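Long-range contacts in tannase (Lactobacillus plantarum, PDB 3WA7), which catalyses, as a tannase of the alpha/beta-hydrolase class, the hydrolysis of galloyl ester bonds in tannins, releasing gallic acid: residues 5-10 with 30-35; 168-173 with 394-399; 175-180 with 404-409; 315-320 with 446-451; 337-342 with 416-421. All coordinates share one frame; numbering follows the deposited sequence.

Interaction 1: 5-10 with 30-35; sequences LIFDAD and RNIQYV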
# COMPACT_ATOMS: atom_id res chain seq x y z
N LEU A 5 8.44 -1.70 27.63
CA LEU A 5 7.76 -1.06 26.51
C LEU A 5 7.00 0.18 26.96
O LEU A 5 5.96 0.53 26.40
CB LEU A 5 6.80 -2.04 25.83
CG LEU A 5 7.45 -3.30 25.26
CD1 LEU A 5 6.40 -4.12 24.51
CD2 LEU A 5 8.59 -2.92 24.31
N ILE A 6 7.52 0.83 27.99
CA ILE A 6 6.91 2.05 28.50
C ILE A 6 7.62 3.24 27.88
O ILE A 6 8.83 3.42 28.04
CB ILE A 6 7.06 2.15 30.04
CG1 ILE A 6 6.27 1.02 30.71
CG2 ILE A 6 6.58 3.51 30.52
CD1 ILE A 6 4.78 1.06 30.43
N PHE A 7 6.86 4.05 27.14
CA PHE A 7 7.44 5.23 26.50
C PHE A 7 7.76 6.27 27.56
O PHE A 7 6.95 6.55 28.45
CB PHE A 7 6.45 5.83 25.50
CG PHE A 7 6.98 7.06 24.81
CD1 PHE A 7 7.92 6.95 23.80
CD2 PHE A 7 6.54 8.32 25.20
CE1 PHE A 7 8.44 8.09 23.18
CE2 PHE A 7 7.05 9.47 24.59
CZ PHE A 7 8.00 9.35 23.58
N ASP A 8 8.96 6.85 27.45
CA ASP A 8 9.42 7.88 28.38
C ASP A 8 9.52 9.19 27.62
O ASP A 8 10.34 9.33 26.71
CB ASP A 8 10.80 7.50 28.93
CG ASP A 8 11.25 8.41 30.06
OD1 ASP A 8 10.87 9.60 30.06
OD2 ASP A 8 12.00 7.94 30.93
N ALA A 9 8.68 10.16 27.99
CA ALA A 9 8.68 11.46 27.33
C ALA A 9 10.03 12.16 27.42
O ALA A 9 10.32 13.07 26.63
CB ALA A 9 7.59 12.34 27.92
N ASP A 10 10.87 11.75 28.37
CA ASP A 10 12.18 12.37 28.51
C ASP A 10 13.11 12.03 27.35
O ASP A 10 14.14 12.68 27.16
CB ASP A 10 12.84 11.96 29.83
CG ASP A 10 12.27 12.70 31.02
OD1 ASP A 10 12.05 13.93 30.90
OD2 ASP A 10 12.05 12.07 32.07
N ARG A 30 14.09 8.57 19.07
CA ARG A 30 14.40 7.56 18.06
C ARG A 30 14.92 6.21 18.53
O ARG A 30 15.34 6.04 19.68
CB ARG A 30 15.42 8.13 17.07
CG ARG A 30 15.07 9.48 16.48
CD ARG A 30 16.11 9.87 15.45
NE ARG A 30 15.82 11.13 14.77
CZ ARG A 30 16.05 12.34 15.27
NH1 ARG A 30 16.58 12.48 16.48
NH2 ARG A 30 15.76 13.41 14.55
N ASN A 31 14.89 5.26 17.60
CA ASN A 31 15.37 3.90 17.81
C ASN A 31 14.81 3.24 19.05
O ASN A 31 15.54 2.67 19.86
CB ASN A 31 16.90 3.90 17.84
CG ASN A 31 17.49 4.35 16.52
OD1 ASN A 31 17.14 3.83 15.46
ND2 ASN A 31 18.39 5.33 16.57
N ILE A 32 13.49 3.30 19.17
CA ILE A 32 12.78 2.71 20.29
C ILE A 32 12.37 1.28 19.93
O ILE A 32 11.63 1.06 18.98
CB ILE A 32 11.50 3.52 20.62
CG1 ILE A 32 11.88 4.94 21.04
CG2 ILE A 32 10.70 2.82 21.71
CD1 ILE A 32 10.69 5.87 21.18
N GLN A 33 12.87 0.32 20.69
CA GLN A 33 12.53 -1.08 20.47
C GLN A 33 11.05 -1.19 20.84
O GLN A 33 10.67 -0.87 21.96
CB GLN A 33 13.39 -1.95 21.39
CG GLN A 33 13.15 -3.44 21.28
CD GLN A 33 14.09 -4.22 22.19
OE1 GLN A 33 15.31 -4.09 22.09
NE2 GLN A 33 13.52 -5.03 23.07
N TYR A 34 10.21 -1.64 19.90
CA TYR A 34 8.79 -1.73 20.21
C TYR A 34 8.24 -3.10 20.59
O TYR A 34 7.03 -3.25 20.81
CB TYR A 34 7.96 -1.10 19.07
CG TYR A 34 8.17 -1.70 17.70
CD1 TYR A 34 7.58 -2.91 17.35
CD2 TYR A 34 8.93 -1.03 16.74
CE1 TYR A 34 7.75 -3.45 16.07
CE2 TYR A 34 9.11 -1.56 15.46
CZ TYR A 34 8.51 -2.77 15.13
OH TYR A 34 8.68 -3.30 13.87
N VAL A 35 9.12 -4.09 20.67
CA VAL A 35 8.74 -5.44 21.12
C VAL A 35 9.81 -5.88 22.11
O VAL A 35 10.95 -5.42 22.04
CB VAL A 35 8.66 -6.48 19.97
CG1 VAL A 35 7.52 -6.12 19.01
CG2 VAL A 35 9.98 -6.57 19.23
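L5 and F7 fix the N-terminal loop to strand 22-33, one of the antiparallel strands of the mixed sheet in this alpha/beta-hydrolase fold, and to the backbone just beyond I32. The evidence for how they do so lies in the two tips. From L5 CB, which points across the line to 30-35, CG is set anti to the carbonyl carbon (chi1 -60°), and from there both methyls reach the second segment. CD1 comes within 3.9 Å of Y34 O. CD2 has more neighbours: it lies 3.7 Å from Q33 O and equally 3.7 Å from Y34 C, with V35 N at 3.9 Å. The methyl therefore rests on main-chain atoms of three consecutive residues. The side chains of Y34 and V35 start in the other direction; V35 packs on A138 of helix 131-145, and Y34 OH is hydrogen-bonded to G112 O.

Y142 of the same helix touches both F7 and I32. The N146 side chain holds the loop's backbone, ND2 to L5 O and OD1 to F7 N. I32 itself belongs to a G1 beta bulge, since N31 and I32 both face L45. Its side chain points at the loop and crosses that of F7 at about a right angle. The meeting is at the rim of the phenyl ring: I32 CD1 lies in the ring plane, 3.7 Å from F7 CE1 and 4.0 Å from F7 CD1.

Interaction 2: 168-173 with 394-399; sequences TSALAG and INPLSY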
# COMPACT_ATOMS: atom_id res chain seq x y z
N THR A 168 0.33 -2.68 3.17
CA THR A 168 0.58 -2.82 4.60
C THR A 168 -0.38 -1.93 5.38
O THR A 168 -0.98 -2.36 6.37
CB THR A 168 2.04 -2.42 4.94
OG1 THR A 168 2.93 -3.30 4.24
CG2 THR A 168 2.30 -2.53 6.45
N SER A 169 -0.54 -0.69 4.93
CA SER A 169 -1.45 0.25 5.56
C SER A 169 -2.88 -0.27 5.47
O SER A 169 -3.61 -0.28 6.47
CB SER A 169 -1.35 1.61 4.86
OG SER A 169 -2.29 2.53 5.40
N ALA A 170 -3.28 -0.72 4.28
CA ALA A 170 -4.63 -1.24 4.09
C ALA A 170 -4.88 -2.46 4.97
O ALA A 170 -5.94 -2.58 5.58
CB ALA A 170 -4.85 -1.61 2.62
N LEU A 171 -3.91 -3.36 5.04
CA LEU A 171 -4.08 -4.57 5.84
C LEU A 171 -4.20 -4.25 7.33
O LEU A 171 -4.97 -4.89 8.05
CB LEU A 171 -2.91 -5.53 5.61
CG LEU A 171 -3.02 -6.90 6.28
CD1 LEU A 171 -4.30 -7.62 5.87
CD2 LEU A 171 -1.80 -7.72 5.89
N ALA A 172 -3.45 -3.25 7.80
CA ALA A 172 -3.52 -2.85 9.20
C ALA A 172 -4.93 -2.36 9.52
O ALA A 172 -5.49 -2.68 10.57
CB ALA A 172 -2.50 -1.75 9.50
N GLY A 173 -5.50 -1.59 8.61
CA GLY A 173 -6.84 -1.08 8.83
C GLY A 173 -7.91 -2.15 8.73
O GLY A 173 -8.91 -2.12 9.45
N ILE A 394 -3.21 -12.18 4.77
CA ILE A 394 -2.56 -10.93 4.39
C ILE A 394 -3.25 -10.19 3.25
O ILE A 394 -2.70 -9.23 2.70
CB ILE A 394 -1.06 -11.12 4.03
CG1 ILE A 394 -0.92 -11.96 2.76
CG2 ILE A 394 -0.33 -11.77 5.20
CD1 ILE A 394 0.50 -11.94 2.20
N ASN A 395 -4.46 -10.63 2.91
CA ASN A 395 -5.24 -9.98 1.86
C ASN A 395 -6.27 -9.11 2.58
O ASN A 395 -7.15 -9.62 3.27
CB ASN A 395 -5.95 -11.02 0.99
CG ASN A 395 -6.65 -10.41 -0.21
OD1 ASN A 395 -6.94 -9.21 -0.24
ND2 ASN A 395 -6.94 -11.24 -1.21
N PRO A 396 -6.18 -7.78 2.43
CA PRO A 396 -7.14 -6.88 3.09
C PRO A 396 -8.60 -7.25 2.82
O PRO A 396 -9.45 -7.13 3.70
CB PRO A 396 -6.78 -5.51 2.52
CG PRO A 396 -5.31 -5.63 2.28
CD PRO A 396 -5.19 -7.00 1.66
N LEU A 397 -8.89 -7.71 1.60
CA LEU A 397 -10.25 -8.07 1.22
C LEU A 397 -10.89 -9.16 2.07
O LEU A 397 -12.10 -9.15 2.28
CB LEU A 397 -10.27 -8.51 -0.25
CG LEU A 397 -9.73 -7.54 -1.31
CD1 LEU A 397 -9.97 -8.14 -2.69
CD2 LEU A 397 -10.41 -6.18 -1.19
N SER A 398 -10.08 -10.09 2.56
CA SER A 398 -10.57 -11.19 3.38
C SER A 398 -11.39 -10.74 4.58
O SER A 398 -12.36 -11.39 4.97
CB SER A 398 -9.39 -12.04 3.88
OG SER A 398 -8.68 -12.62 2.80
N TYR A 399 -11.01 -9.61 5.16
CA TYR A 399 -11.69 -9.09 6.34
C TYR A 399 -12.99 -8.36 6.04
O TYR A 399 -13.75 -8.04 6.96
CB TYR A 399 -10.73 -8.19 7.12
CG TYR A 399 -9.46 -8.90 7.49
CD1 TYR A 399 -8.37 -8.93 6.61
CD2 TYR A 399 -9.37 -9.62 8.68
CE1 TYR A 399 -7.23 -9.67 6.91
CE2 TYR A 399 -8.23 -10.36 8.98
CZ TYR A 399 -7.17 -10.38 8.10
OH TYR A 399 -6.05 -11.12 8.39
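Y399 presents its ring obliquely to L171, with CE1 3.7 Å from L171 CD1. At the edge of the same ring, in its plane, lies P396 O, one turn back in the segment. The ring is also touched by S175, F181 and S405, and its hydroxyl is hydrogen-bonded to A393 O. The second ring, the pyrrolidine of P396, leads with CG: this atom is 3.8 Å from L171 N and 4.1 Å from A170 CB, so the proline rests against the helix backbone itself, consistent with the short approach of the two main chains here.

L171 has the largest share of the contact. Its CG stands anti to the backbone N (chi1 -174°), and from there both methyls reach the second segment. CD1 lies between Y399 CE1 and the carbonyl carbon of I394, while CD2 settles over I394, 3.6 Å from its CA and 3.9 Å from its CB. F132 and I133 of helix 131-145 also pack on this leucine.

The backbone of 394-399 is shaped by N395, whose OD1 accepts from L397 N at 3.1 Å, a capping bond with the donor lifted 45° out of the carbonyl plane. N395 ND2 is in turn held by E210 and N208. All the touching residues are buried. The arrangement packs helix 164-174, which follows the probable nucleophile elbow at S163, against the turn between helices 388-393 and 398-401, as part of the interior of an alpha/beta hydrolase.

Interaction 3: 175-180 with 404-409; sequences SGNSAY and SSQVAK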
# COMPACT_ATOMS: atom_id res chain seq x y z
N SER A 175 -7.51 -5.58 9.29
CA SER A 175 -7.40 -6.69 10.23
C SER A 175 -7.26 -6.41 11.72
O SER A 175 -6.70 -7.23 12.44
CB SER A 175 -6.21 -7.57 9.81
OG SER A 175 -4.99 -6.85 9.96
N GLY A 176 -7.78 -5.28 12.17
CA GLY A 176 -7.68 -4.93 13.58
C GLY A 176 -8.04 -6.03 14.56
O GLY A 176 -9.15 -6.56 14.54
N ASN A 177 -7.09 -6.38 15.42
CA ASN A 177 -7.29 -7.38 16.45
C ASN A 177 -7.69 -8.77 15.97
O ASN A 177 -8.48 -9.46 16.62
CB ASN A 177 -8.30 -6.85 17.46
CG ASN A 177 -7.86 -5.52 18.04
OD1 ASN A 177 -6.73 -5.39 18.50
ND2 ASN A 177 -8.75 -4.54 18.03
N SER A 178 -7.14 -9.16 14.83
CA SER A 178 -7.40 -10.49 14.27
C SER A 178 -6.58 -11.48 15.08
O SER A 178 -5.38 -11.28 15.28
CB SER A 178 -6.96 -10.54 12.81
OG SER A 178 -6.88 -11.88 12.36
N ALA A 179 -7.22 -12.55 15.54
CA ALA A 179 -6.53 -13.56 16.34
C ALA A 179 -5.45 -14.30 15.57
O ALA A 179 -4.56 -14.90 16.17
CB ALA A 179 -7.55 -14.55 16.90
N TYR A 180 -5.51 -14.27 14.24
CA TYR A 180 -4.53 -14.97 13.43
C TYR A 180 -3.09 -14.55 13.74
O TYR A 180 -2.17 -15.38 13.69
CB TYR A 180 -4.79 -14.71 11.94
CG TYR A 180 -3.81 -15.44 11.03
CD1 TYR A 180 -4.02 -16.77 10.68
CD2 TYR A 180 -2.67 -14.80 10.56
CE1 TYR A 180 -3.10 -17.45 9.89
CE2 TYR A 180 -1.74 -15.47 9.77
CZ TYR A 180 -1.96 -16.80 9.44
OH TYR A 180 -1.05 -17.47 8.67
N SER A 404 -13.84 -11.10 11.32
CA SER A 404 -12.80 -11.67 12.16
C SER A 404 -11.90 -10.56 12.68
O SER A 404 -10.84 -10.82 13.25
CB SER A 404 -11.96 -12.68 11.38
OG SER A 404 -11.05 -12.03 10.50
N SER A 405 -12.34 -9.32 12.50
CA SER A 405 -11.53 -8.19 12.94
C SER A 405 -12.35 -6.93 13.10
O SER A 405 -13.51 -6.88 12.70
CB SER A 405 -10.43 -7.92 11.92
OG SER A 405 -11.00 -7.54 10.68
N GLN A 406 -11.74 -5.92 13.70
CA GLN A 406 -12.38 -4.62 13.88
C GLN A 406 -11.74 -3.77 12.78
O GLN A 406 -10.54 -3.48 12.82
CB GLN A 406 -12.11 -4.10 15.29
CG GLN A 406 -12.82 -4.96 16.35
CD GLN A 406 -12.48 -4.61 17.78
OE1 GLN A 406 -11.31 -4.61 18.17
NE2 GLN A 406 -13.50 -4.32 18.58
N VAL A 407 -12.55 -3.39 11.80
CA VAL A 407 -12.11 -2.64 10.63
C VAL A 407 -12.17 -1.11 10.75
O VAL A 407 -13.16 -0.56 11.23
CB VAL A 407 -12.94 -3.07 9.39
CG1 VAL A 407 -12.41 -2.40 8.13
CG2 VAL A 407 -12.90 -4.59 9.26
N ALA A 408 -11.12 -0.44 10.30
CA ALA A 408 -11.08 1.02 10.32
C ALA A 408 -12.30 1.51 9.54
O ALA A 408 -12.68 0.91 8.53
CB ALA A 408 -9.80 1.53 9.66
N LYS A 409 -12.92 2.59 9.99
CA LYS A 409 -14.11 3.10 9.32
C LYS A 409 -13.86 4.10 8.20
O LYS A 409 -14.76 4.40 7.42
CB LYS A 409 -15.06 3.71 10.36
CG LYS A 409 -15.47 2.74 11.47
CD LYS A 409 -16.08 1.46 10.90
CE LYS A 409 -16.39 0.45 12.00
NZ LYS A 409 -16.98 -0.80 11.46
O HOH W 1 -8.62 -13.17 11.07
O HOH W 2 -10.06 -12.87 14.89
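G176 and Q406 mark the tight end of this contact. Q406 N donates to G176 O at 2.8 Å and nearly straight (170°), and G176 CA approaches Q406 O at 3.3 Å in a CA-H...O contact. S405 adds to the close fit: its CB sits 3.2 Å from G176 O and 3.5 Å from S175 C. S405 OG, placed between the backbone N and the carbonyl carbon (chi1 63°), is hydrogen-bonded to A174 O. The bend that presents G176 is a type II turn from S175 to S178. At the polar margin of this part N177 ND2 donates to Q406 OE1 at 2.6 Å; the donor lies in the glutamine's carbonyl plane, but the bond leaves the N177 amide plane and is bent (138°). ND2 also binds D196 OD2, so one nitrogen serves two acceptors.

The loose side is toward S404, where two waters join the segments. One lies 2.5 Å from S178 OG and 2.7 Å from S404 OG; the other accepts from A179 N and donates to S404 O. S404 is exposed, whereas S175, G176 and S178 are buried.

In the fold, 175-180 runs from the end of helix 164-174 toward helix 182-188, while 404-409 leads into strand 410-414. Y399 of helix 398-401 packs on serines of both segments, and backbone bonds tie A408 to G173 in the helix and K409 to G440 at strand 440-444.

Interaction 4: 315-320 with 446-451; sequences HKYAGF and PWDIPH. With SO4 (sulfate ion), chain C.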
# COMPACT_ATOMS: atom_id res chain seq x y z
N HIS A 315 -3.84 15.29 -24.31
CA HIS A 315 -3.50 14.68 -25.59
C HIS A 315 -2.09 14.14 -25.39
O HIS A 315 -1.11 14.83 -25.63
CB HIS A 315 -3.53 15.72 -26.72
CG HIS A 315 -3.18 15.16 -28.07
ND1 HIS A 315 -1.89 14.78 -28.41
CD2 HIS A 315 -3.94 14.92 -29.16
CE1 HIS A 315 -1.88 14.34 -29.65
NE2 HIS A 315 -3.11 14.42 -30.14
N LYS A 316 -2.01 12.91 -24.90
CA LYS A 316 -0.74 12.26 -24.63
C LYS A 316 -0.92 10.77 -24.92
O LYS A 316 -0.16 10.19 -25.70
CB LYS A 316 -0.35 12.48 -23.17
CG LYS A 316 1.01 11.93 -22.79
CD LYS A 316 1.42 12.37 -21.39
CE LYS A 316 2.77 11.78 -21.01
NZ LYS A 316 3.22 12.24 -19.67
N TYR A 317 -1.91 10.17 -24.28
CA TYR A 317 -2.21 8.75 -24.49
C TYR A 317 -3.39 8.67 -25.44
O TYR A 317 -4.27 9.53 -25.42
CB TYR A 317 -2.58 8.05 -23.18
CG TYR A 317 -1.54 8.15 -22.10
CD1 TYR A 317 -1.57 9.18 -21.16
CD2 TYR A 317 -0.50 7.23 -22.03
CE1 TYR A 317 -0.60 9.29 -20.18
CE2 TYR A 317 0.48 7.33 -21.05
CZ TYR A 317 0.43 8.36 -20.13
OH TYR A 317 1.40 8.46 -19.16
N ALA A 318 -3.40 7.64 -26.28
CA ALA A 318 -4.47 7.46 -27.25
C ALA A 318 -5.74 6.91 -26.61
O ALA A 318 -5.72 6.43 -25.47
CB ALA A 318 -4.00 6.51 -28.35
N GLY A 319 -6.85 7.02 -27.33
CA GLY A 319 -8.11 6.47 -26.85
C GLY A 319 -9.26 7.38 -26.48
O GLY A 319 -10.42 6.99 -26.63
N PHE A 320 -8.97 8.58 -25.99
CA PHE A 320 -10.04 9.48 -25.57
C PHE A 320 -10.74 10.27 -26.66
O PHE A 320 -10.17 10.58 -27.71
CB PHE A 320 -9.53 10.45 -24.50
CG PHE A 320 -9.08 9.78 -23.23
CD1 PHE A 320 -7.76 9.33 -23.10
CD2 PHE A 320 -9.97 9.57 -22.18
CE1 PHE A 320 -7.34 8.69 -21.93
CE2 PHE A 320 -9.56 8.93 -21.01
CZ PHE A 320 -8.24 8.49 -20.89
N PRO A 446 -5.71 9.42 -10.04
CA PRO A 446 -5.06 10.64 -10.52
C PRO A 446 -4.42 10.53 -11.90
O PRO A 446 -3.58 9.67 -12.15
CB PRO A 446 -4.03 10.94 -9.43
CG PRO A 446 -4.69 10.41 -8.21
CD PRO A 446 -5.25 9.09 -8.68
N TRP A 447 -4.80 11.45 -12.79
CA TRP A 447 -4.29 11.47 -14.16
C TRP A 447 -2.77 11.52 -14.32
O TRP A 447 -2.09 12.31 -13.68
CB TRP A 447 -4.90 12.66 -14.93
CG TRP A 447 -4.41 12.75 -16.35
CD1 TRP A 447 -3.48 13.62 -16.85
CD2 TRP A 447 -4.79 11.90 -17.43
NE1 TRP A 447 -3.26 13.35 -18.18
CE2 TRP A 447 -4.06 12.30 -18.57
CE3 TRP A 447 -5.69 10.83 -17.56
CZ2 TRP A 447 -4.19 11.68 -19.81
CZ3 TRP A 447 -5.82 10.20 -18.79
CH2 TRP A 447 -5.07 10.63 -19.90
N ASP A 448 -2.28 10.66 -15.20
CA ASP A 448 -0.86 10.58 -15.54
C ASP A 448 0.10 10.49 -14.36
O ASP A 448 1.25 10.95 -14.45
CB ASP A 448 -0.50 11.76 -16.44
CG ASP A 448 0.80 11.54 -17.20
OD1 ASP A 448 1.13 10.38 -17.49
OD2 ASP A 448 1.49 12.54 -17.52
N ILE A 449 -0.36 9.91 -13.26
CA ILE A 449 0.49 9.74 -12.09
C ILE A 449 1.07 8.34 -12.16
O ILE A 449 0.34 7.36 -12.32
CB ILE A 449 -0.31 9.90 -10.78
CG1 ILE A 449 -0.69 11.37 -10.59
CG2 ILE A 449 0.51 9.42 -9.59
CD1 ILE A 449 0.51 12.28 -10.44
N PRO A 450 2.40 8.22 -12.09
CA PRO A 450 3.07 6.92 -12.15
C PRO A 450 2.98 6.18 -10.83
O PRO A 450 2.26 6.59 -9.92
CB PRO A 450 4.51 7.30 -12.49
CG PRO A 450 4.69 8.55 -11.67
CD PRO A 450 3.39 9.31 -11.95
N HIS A 451 3.70 5.07 -10.75
CA HIS A 451 3.74 4.25 -9.54
C HIS A 451 4.47 5.09 -8.50
O HIS A 451 5.69 5.23 -8.55
CB HIS A 451 4.49 2.96 -9.83
CG HIS A 451 4.47 1.98 -8.70
ND1 HIS A 451 3.30 1.45 -8.20
CD2 HIS A 451 5.47 1.42 -7.98
CE1 HIS A 451 3.59 0.61 -7.22
NE2 HIS A 451 4.90 0.57 -7.07
S SO4 C . 8.00 -0.89 -5.18
O1 SO4 C . 8.87 0.06 -4.47
O2 SO4 C . 7.32 -0.20 -6.29
O3 SO4 C . 8.83 -1.97 -5.74
O4 SO4 C . 7.00 -1.44 -4.26
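K316 is stretched out from chi1 (-176°) to its tip, which carries NZ across to D448, while Y317, with CG anti to the carbonyl carbon, brings its hydroxyl to the same carboxylate. Beside this polar grip Y317, F320 and W447 form an aromatic cluster, with W447 and D448 at the corner of a type II turn. The two carboxylate oxygens are shared out: K316 NZ makes a salt bridge to OD2 of D448 at 2.8 Å, on its syn side, and Y317 OH donates to D448 OD1 at 2.6 Å, meeting it almost end-on.

Both ring pairs are offset edge-to-face and involve the six-membered ring of W447. Y317 turns its edge to the W447 face, with centroids 5.8 Å apart and planes at 83°; W447 in turn points its edge at the F320 face, with 5.5 Å between centroids and planes at 74°. Helix 291-309 packs on the indole through S303, A304 and A307.

Farther along the segment, H451 belongs to a probable catalytic triad with S163 and D419, its NE2 hydrogen-bonded to S163 OG. A sulfate, probably from the crystallisation liquor, is bound by S163 OG, G77 N and, weakly, H451 NE2, which lies 2.7 Å from sulfate O2.

Interaction 5: 337-342 with 416-421; sequences KSLTRM and GAADRD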
# COMPACT_ATOMS: atom_id res chain seq x y z
N LYS A 337 -2.86 0.11 -24.58
CA LYS A 337 -1.76 -0.15 -25.50
C LYS A 337 -0.81 1.05 -25.49
O LYS A 337 0.41 0.90 -25.56
CB LYS A 337 -2.29 -0.39 -26.91
CG LYS A 337 -1.22 -0.65 -27.95
CD LYS A 337 -1.83 -0.91 -29.32
CE LYS A 337 -0.75 -1.14 -30.37
NZ LYS A 337 -1.34 -1.35 -31.73
N SER A 338 -1.40 2.24 -25.40
CA SER A 338 -0.64 3.48 -25.39
C SER A 338 0.16 3.60 -24.09
O SER A 338 1.31 4.02 -24.08
CB SER A 338 -1.59 4.67 -25.53
OG SER A 338 -0.89 5.90 -25.61
N LEU A 339 -0.47 3.22 -22.98
CA LEU A 339 0.16 3.27 -21.67
C LEU A 339 1.31 2.26 -21.55
O LEU A 339 2.33 2.54 -20.92
CB LEU A 339 -0.88 2.99 -20.59
CG LEU A 339 -0.40 3.01 -19.14
CD1 LEU A 339 0.22 4.37 -18.82
CD2 LEU A 339 -1.58 2.72 -18.22
N THR A 340 1.10 1.10 -22.17
CA THR A 340 2.02 -0.04 -22.22
C THR A 340 1.99 -0.98 -21.03
O THR A 340 1.69 -0.60 -19.89
CB THR A 340 3.51 0.38 -22.44
OG1 THR A 340 4.07 0.89 -21.22
CG2 THR A 340 3.63 1.43 -23.54
N ARG A 341 2.27 -2.25 -21.32
CA ARG A 341 2.32 -3.30 -20.32
C ARG A 341 3.70 -3.22 -19.66
O ARG A 341 4.70 -3.02 -20.33
CB ARG A 341 2.15 -4.67 -20.99
CG ARG A 341 2.53 -5.86 -20.12
CD ARG A 341 2.73 -7.12 -20.97
NE ARG A 341 1.47 -7.77 -21.34
CZ ARG A 341 0.81 -8.61 -20.56
NH1 ARG A 341 1.27 -8.92 -19.35
NH2 ARG A 341 -0.32 -9.16 -20.99
N MSE A 342 3.73 -3.40 -18.34
CA MSE A 342 4.99 -3.34 -17.61
C MSE A 342 5.56 -4.72 -17.32
O MSE A 342 6.71 -5.01 -17.63
CB MSE A 342 4.78 -2.60 -16.28
CG MSE A 342 6.03 -2.47 -15.45
SE MSE A 342 5.63 -1.85 -13.67
CE MSE A 342 7.16 -2.56 -12.75
N GLY A 416 -2.29 5.84 -9.36
CA GLY A 416 -2.10 6.65 -10.55
C GLY A 416 -2.63 6.05 -11.84
O GLY A 416 -2.53 4.85 -12.07
N ALA A 417 -3.19 6.91 -12.69
CA ALA A 417 -3.74 6.46 -13.97
C ALA A 417 -2.64 5.97 -14.91
O ALA A 417 -2.93 5.36 -15.94
CB ALA A 417 -4.53 7.59 -14.63
N ALA A 418 -1.38 6.23 -14.55
CA ALA A 418 -0.26 5.78 -15.37
C ALA A 418 0.55 4.71 -14.65
O ALA A 418 1.66 4.36 -15.07
CB ALA A 418 0.63 6.97 -15.74
N ASP A 419 -0.01 4.19 -13.56
CA ASP A 419 0.64 3.16 -12.76
C ASP A 419 0.25 1.78 -13.29
O ASP A 419 -0.91 1.38 -13.20
CB ASP A 419 0.19 3.30 -11.30
CG ASP A 419 0.88 2.32 -10.36
OD1 ASP A 419 1.24 1.22 -10.81
OD2 ASP A 419 1.04 2.66 -9.17
N ARG A 420 1.22 1.06 -13.85
CA ARG A 420 0.98 -0.27 -14.41
C ARG A 420 1.58 -1.41 -13.58
O ARG A 420 1.73 -2.53 -14.07
CB ARG A 420 1.57 -0.35 -15.83
CG ARG A 420 1.18 0.82 -16.71
CD ARG A 420 2.40 1.66 -17.05
NE ARG A 420 3.29 0.96 -17.97
CZ ARG A 420 4.55 0.63 -17.70
NH1 ARG A 420 5.09 0.93 -16.52
NH2 ARG A 420 5.28 0.01 -18.62
N ASP A 421 1.90 -1.13 -12.32
CA ASP A 421 2.48 -2.17 -11.46
C ASP A 421 1.47 -3.25 -11.11
O ASP A 421 1.83 -4.37 -10.76
CB ASP A 421 3.08 -1.55 -10.20
CG ASP A 421 4.42 -0.89 -10.48
OD1 ASP A 421 4.46 0.09 -11.25
OD2 ASP A 421 5.44 -1.36 -9.93
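The loop after strand 410-414, which carries D419, the probable acid of the Ser-His-Asp triad of this alpha/beta hydrolase, is clasped to the end of helix 332-339 through R420 and T340. The grip is side-on and uses two nitrogens: R420 NE donates to T340 O at 2.9 Å, and R420 NH2 to T340 OG1 at 3.0 Å. In the first bond the donor stands 49° above the carbonyl plane. T340 is the residue at which the helix breaks, with positive phi, and H227 O is a further acceptor for NH2.

A bend at chi2 (113°) and another at chi3 fold the arginine chain so that its aliphatic part also packs. R420 CG lies 3.6 Å from L339 CG, the two side chains sliding past each other in opposite directions. L339 continues to the neighbouring turn of 416-419, where its CD2 is 3.7 Å from A417 O and its CD1 4.1 Å from A418 CB. On one face of the guanidinium group, M342 CB stands 3.3 Å above the plane, toward the rim. T340 and M342 thus engage the edge and one face of the guanidinium; the CA 339-to-342 and CA 417-to-421 directions are 13° apart, nearly parallel.

D419 is positioned inside its own loop: OD1 accepts from D421 N in an Asx turn, while OD2 binds H451 ND1. Beyond it, D421 OD2 is hydrogen-bonded to a glycerol probably from the crystallisation liquor. The other oxygen, D421 OD1, lies 3.3 Å from the SE atom of M342, a selenomethionine introduced by labelling.

In the fold
Interaction 1 closes before the others open; it lies at the antiparallel end of the mixed sheet, its centre about 45 Å from that of interaction 4. Interactions 2 and 3, centres about 9 Å apart, touch: both join the region of helix 164-174 to the chain around helix 398-401. Interactions 4 and 5, centres about 8 Å apart, also touch: 4 joins the loop before strand 320-323 to that after 440-444, 5 the end of helix 332-339 to the loop after 410-414. The first segments of 2 and 3 precede 4 and 5, whose paired segments enclose the second ones, so the pairs cross. Interactions 4 and 5 hold H451 and D419, probable triad partners of S163.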